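Side-chain contacts in fiber KNOB domain (Avirulent turkey hemorrhagic enteritis virus, PDB 4D63), which forms the trimeric carboxy-terminal head of an adenovirus fibre and binds the sialic acid of 6-sialyllactose, consistent with a role in attachment to host cells: residues 134-137 / 138-142; 69-73 / 74-78. One frame throughout, in Å; residues are numbered along the deposited sequence.

Contact 1. Residues 134-137 / 138-142; sequences EVIL and ENNSS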
loop_
_atom_site.group_PDB
_atom_site.type_symbol
_atom_site.label_atom_id
_atom_site.label_comp_id
_atom_site.label_asym_id
_atom_site.label_seq_id
_atom_site.Cartn_x
_atom_site.Cartn_y
_atom_site.Cartn_z
ATOM N N GLU A 134 8.725 -12.104 -4.893
ATOM C CA GLU A 134 9.920 -12.656 -5.442
ATOM C C GLU A 134 9.446 -13.504 -6.595
ATOM O O GLU A 134 8.572 -14.344 -6.436
ATOM C CB GLU A 134 10.685 -13.474 -4.403
ATOM C CG GLU A 134 12.017 -13.950 -4.928
ATOM C CD GLU A 134 12.879 -14.619 -3.885
ATOM O OE1 GLU A 134 12.401 -14.877 -2.754
ATOM O OE2 GLU A 134 14.047 -14.884 -4.218
ATOM N N VAL A 135 10.002 -13.232 -7.768
ATOM C CA VAL A 135 9.588 -13.841 -9.016
ATOM C C VAL A 135 10.723 -14.771 -9.414
ATOM O O VAL A 135 11.830 -14.305 -9.658
ATOM C CB VAL A 135 9.387 -12.743 -10.056
ATOM C CG1 VAL A 135 9.204 -13.338 -11.431
ATOM C CG2 VAL A 135 8.178 -11.889 -9.678
ATOM N N ILE A 136 10.467 -16.081 -9.397
ATOM C CA ILE A 136 11.489 -17.092 -9.698
ATOM C C ILE A 136 11.354 -17.501 -11.173
ATOM O O ILE A 136 10.282 -17.975 -11.579
ATOM C CB ILE A 136 11.319 -18.411 -8.884
ATOM C CG1 ILE A 136 10.912 -18.205 -7.431
ATOM C CG2 ILE A 136 12.586 -19.252 -8.951
ATOM C CD1 ILE A 136 11.873 -17.379 -6.657
ATOM N N LEU A 137 12.425 -17.347 -11.953
ATOM C CA LEU A 137 12.430 -17.771 -13.358
ATOM C C LEU A 137 12.713 -19.267 -13.491
ATOM O O LEU A 137 13.204 -19.908 -12.549
ATOM C CB LEU A 137 13.471 -16.972 -14.147
ATOM C CG LEU A 137 13.261 -15.467 -14.255
ATOM C CD1 LEU A 137 14.209 -14.878 -15.273
ATOM C CD2 LEU A 137 11.835 -15.145 -14.652
ATOM N N GLU A 138 12.435 -19.825 -14.669
ATOM C CA GLU A 138 12.688 -21.264 -14.921
ATOM C C GLU A 138 14.156 -21.707 -14.756
ATOM O O GLU A 138 14.410 -22.856 -14.391
ATOM C CB GLU A 138 12.127 -21.705 -16.277
ATOM C CG GLU A 138 10.748 -22.353 -16.128
ATOM C CD GLU A 138 9.900 -22.297 -17.384
ATOM O OE1 GLU A 138 10.462 -22.137 -18.491
ATOM O OE2 GLU A 138 8.658 -22.412 -17.251
ATOM N N ASN A 139 15.090 -20.788 -14.987
ATOM C CA ASN A 139 16.521 -21.028 -14.784
ATOM C C ASN A 139 16.956 -20.736 -13.338
ATOM O O ASN A 139 18.144 -20.517 -13.063
ATOM C CB ASN A 139 17.334 -20.160 -15.746
ATOM C CG ASN A 139 17.219 -18.682 -15.435
ATOM O OD1 ASN A 139 16.538 -18.295 -14.487
ATOM N ND2 ASN A 139 17.864 -17.843 -16.244
ATOM N N ASN A 140 15.968 -20.691 -12.442
ATOM C CA ASN A 140 16.138 -20.442 -11.000
ATOM C C ASN A 140 16.688 -19.067 -10.572
ATOM O O ASN A 140 16.815 -18.820 -9.371
ATOM C CB ASN A 140 16.949 -21.579 -10.337
ATOM C CG ASN A 140 16.183 -22.882 -10.244
ATOM O OD1 ASN A 140 14.961 -22.908 -10.025
ATOM N ND2 ASN A 140 16.914 -23.993 -10.402
ATOM N N SER A 141 17.010 -18.170 -11.508
ATOM C CA SER A 141 17.252 -16.771 -11.122
ATOM C C SER A 141 15.932 -16.186 -10.583
ATOM O O SER A 141 14.832 -16.722 -10.857
ATOM C CB SER A 141 17.812 -15.920 -12.274
ATOM O OG SER A 141 17.148 -16.207 -13.483
ATOM N N SER A 142 16.052 -15.120 -9.789
ATOM C CA SER A 142 14.914 -14.547 -9.118
ATOM C C SER A 142 15.077 -13.042 -9.010
ATOM O O SER A 142 16.203 -12.524 -8.971
ATOM C CB SER A 142 14.696 -15.200 -7.731
ATOM O OG SER A 142 15.382 -14.529 -6.685
#
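Leu137 and Asn139 show how a short turn can be packed on its inner side and loose on its outer one. The amide oxygen of the asparagine lies over the leucine, with OD1 of Asn139 3.4 Å from CB of Leu137. The chi1 of Asn139 (67°) sets its CG between the backbone N and the carbonyl carbon, which folds the amide back over the turn. There OD1 of Asn139 accepts from N of Ser141 at 3.0 Å, the donor standing above the carbonyl plane, and an Asx turn results. CD1 of Leu137 packs against OG of Ser141 at 3.7 Å, while the rest of this buried side chain meets Val167, Ile171 and Phe143. Two backbone bonds close the loop: N of Asn140 to O of Leu137 at 2.9 Å, and N of Leu137 to O of Ser141 at 2.7 Å. With Asn140, the last residue of a type I turn that starts at Leu137, at positive phi (64°), this is the type I turn plus G1 bulge of a beta hairpin, here joining strands 129-137 and 142-154 of the head domain. The solvent side is looser. Glu138 and Asn140 set off from the backbone away from strand 134-137, and both residues are exposed; OD1 of Asn140 receives a weak hydrogen bond from Lys172. Further down, Ile136 and Ser142 form a non-hydrogen-bonded pair, CD1 of Ile136 lying 3.7 Å from CB of Ser142. OG of Ser142 donates to OE2 of Glu134 at 2.8 Å, and the carboxylate oxygen receives it on its anti lone pair, while OE1 of Glu134 has a long, weak ion pair with Lys177.

Contact 2. Residues 69-73 / 74-78; sequences FVRWD and ALLII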
loop_
_atom_site.group_PDB
_atom_site.type_symbol
_atom_site.label_atom_id
_atom_site.label_comp_id
_atom_site.label_asym_id
_atom_site.label_seq_id
_atom_site.Cartn_x
_atom_site.Cartn_y
_atom_site.Cartn_z
ATOM N N PHE A 69 -11.707 -12.806 7.791
ATOM C CA PHE A 69 -12.392 -11.578 7.406
ATOM C C PHE A 69 -13.400 -11.054 8.433
ATOM O O PHE A 69 -13.798 -11.753 9.376
ATOM C CB PHE A 69 -13.116 -11.742 6.058
ATOM C CG PHE A 69 -14.357 -12.597 6.123
ATOM C CD1 PHE A 69 -14.270 -13.985 6.039
ATOM C CD2 PHE A 69 -15.616 -12.018 6.265
ATOM C CE1 PHE A 69 -15.406 -14.781 6.106
ATOM C CE2 PHE A 69 -16.757 -12.812 6.344
ATOM C CZ PHE A 69 -16.650 -14.197 6.259
ATOM N N VAL A 70 -13.817 -9.812 8.177
ATOM C CA VAL A 70 -14.821 -9.101 8.919
ATOM C C VAL A 70 -15.714 -8.442 7.881
ATOM O O VAL A 70 -15.226 -7.784 6.973
ATOM C CB VAL A 70 -14.130 -8.087 9.857
ATOM C CG1 VAL A 70 -14.901 -6.786 10.007
ATOM C CG2 VAL A 70 -13.870 -8.749 11.203
ATOM N N ARG A 71 -17.023 -8.648 8.008
ATOM C CA ARG A 71 -18.010 -8.119 7.074
ATOM C C ARG A 71 -18.993 -7.257 7.890
ATOM O O ARG A 71 -19.785 -7.792 8.663
ATOM C CB ARG A 71 -18.696 -9.310 6.384
ATOM C CG ARG A 71 -19.615 -9.038 5.190
ATOM C CD ARG A 71 -20.510 -10.276 4.946
ATOM N NE ARG A 71 -21.427 -10.527 6.087
ATOM C CZ ARG A 71 -21.445 -11.585 6.919
ATOM N NH1 ARG A 71 -20.619 -12.633 6.789
ATOM N NH2 ARG A 71 -22.336 -11.591 7.904
ATOM N N TRP A 72 -18.881 -5.934 7.773
ATOM C CA TRP A 72 -19.817 -4.982 8.388
ATOM C C TRP A 72 -20.776 -4.574 7.274
ATOM O O TRP A 72 -20.907 -5.283 6.276
ATOM C CB TRP A 72 -19.086 -3.753 8.967
ATOM C CG TRP A 72 -18.605 -3.891 10.380
ATOM C CD1 TRP A 72 -17.312 -4.045 10.789
ATOM C CD2 TRP A 72 -19.401 -3.851 11.578
ATOM N NE1 TRP A 72 -17.250 -4.120 12.164
ATOM C CE2 TRP A 72 -18.518 -4.006 12.672
ATOM C CE3 TRP A 72 -20.774 -3.711 11.834
ATOM C CZ2 TRP A 72 -18.962 -4.022 13.999
ATOM C CZ3 TRP A 72 -21.216 -3.728 13.164
ATOM C CH2 TRP A 72 -20.311 -3.883 14.225
ATOM N N ASP A 73 -21.445 -3.441 7.442
ATOM C CA ASP A 73 -22.443 -2.974 6.484
ATOM C C ASP A 73 -22.014 -3.136 5.010
ATOM O O ASP A 73 -22.259 -4.195 4.405
ATOM C CB ASP A 73 -22.834 -1.516 6.804
ATOM C CG ASP A 73 -23.595 -1.375 8.133
ATOM O OD1 ASP A 73 -24.166 -2.388 8.604
ATOM O OD2 ASP A 73 -23.624 -0.250 8.694
ATOM N N ALA A 74 -21.374 -2.112 4.443
ATOM C CA ALA A 74 -20.940 -2.157 3.037
ATOM C C ALA A 74 -19.446 -2.483 2.922
ATOM O O ALA A 74 -18.836 -2.281 1.870
ATOM C CB ALA A 74 -21.251 -0.832 2.343
ATOM N N LEU A 75 -18.882 -3.035 3.990
ATOM C CA LEU A 75 -17.457 -3.096 4.195
ATOM C C LEU A 75 -17.023 -4.545 4.394
ATOM O O LEU A 75 -17.634 -5.308 5.161
ATOM C CB LEU A 75 -17.122 -2.257 5.432
ATOM C CG LEU A 75 -15.663 -2.016 5.815
ATOM C CD1 LEU A 75 -14.929 -1.197 4.752
ATOM C CD2 LEU A 75 -15.616 -1.339 7.178
ATOM N N LEU A 76 -15.996 -4.949 3.670
ATOM C CA LEU A 76 -15.401 -6.248 3.891
ATOM C C LEU A 76 -13.901 -6.078 3.951
ATOM O O LEU A 76 -13.283 -5.619 2.998
ATOM C CB LEU A 76 -15.761 -7.225 2.778
ATOM C CG LEU A 76 -15.068 -8.587 2.974
ATOM C CD1 LEU A 76 -16.053 -9.623 3.461
ATOM C CD2 LEU A 76 -14.391 -9.087 1.712
ATOM N N ILE A 77 -13.332 -6.481 5.076
ATOM C CA ILE A 77 -11.908 -6.434 5.301
ATOM C C ILE A 77 -11.426 -7.868 5.382
ATOM O O ILE A 77 -11.938 -8.658 6.156
ATOM C CB ILE A 77 -11.604 -5.715 6.610
ATOM C CG1 ILE A 77 -12.025 -4.249 6.508
ATOM C CG2 ILE A 77 -10.135 -5.869 6.992
ATOM C CD1 ILE A 77 -11.889 -3.508 7.822
ATOM N N ILE A 78 -10.431 -8.200 4.582
ATOM C CA ILE A 78 -9.992 -9.580 4.444
ATOM C C ILE A 78 -8.462 -9.674 4.453
ATOM O O ILE A 78 -7.785 -9.036 3.640
ATOM C CB ILE A 78 -10.570 -10.222 3.160
ATOM C CG1 ILE A 78 -9.953 -11.605 2.902
ATOM C CG2 ILE A 78 -10.379 -9.341 1.940
ATOM C CD1 ILE A 78 -10.822 -12.500 2.031
#
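A chi1 of 73° sets CG of Phe69 between its own backbone N and carbonyl carbon, and in Leu76, on the facing strand, CG is anti to the backbone N (chi1 177°). The two torsions bring the ring and the leucine branch together on one face of the strand pair, where CD1 of Leu76 meets CD2 of Phe69 at 3.7 Å, an oblique approach. The same methyl also reaches the base of the next side chain but one, with CB of Arg71 4.0 Å away, so a single leucine branch touches two side chains that follow one another on this face of the opposing strand. Beyond that point the arginine bends at chi3, and its NH1 comes to the edge of the Phe69 ring, in the ring plane. Ile78 continues this face: its CB lies 4.1 Å from CB of Phe69, and its side chain, like that of Leu76, touches Val122.

Val70 and Ile77 occupy the other face and form the hydrogen-bonded pair. N of Val70 donates to O of Ile77, and N of Ile77 to O of Val70, both at 3.0 Å. Nearer the bend, N of Trp72 donates to O of Leu75 at 3.0 Å, and CB of Trp72 touches CB of Leu75 at 4.3 Å; the indole beyond is poorly ordered. This part of the hairpin meets the other copies of the protein: Leu75 packs on Ile77 of the second subunit and Ile77 on Leu75 of the third. At the bend, OD2 of Asp73 accepts a hydrogen bond from N of Gly50 of the second subunit. Strands 64-71 and 75-80 thus make an antiparallel beta hairpin, tightly turned through Asp73 and Ala74, that takes part in the subunit interface of a trimeric fibre head.

In the fold
Both contacts are turns between neighbouring strands of the same antiparallel sheet, yet they lie on opposite sides of the chain's centre, with their own centres about 36 Å apart. Contact 2 is the more buried: apolar side chains dominate it, and other subunits cover part of its surface. Contact 1 touches no other chain of the trimer and is only partly buried, with a leucine on the inside and polar groups at its rim. The difference follows position. Residues 69-78 are held by regular strand pairing and hydrocarbon contacts, with an aspartate at the bend bonded to a second subunit; at the outlying bend of residues 134-142, asparagine, serine and glutamate side chains add bonds to the backbone ones that close the turn.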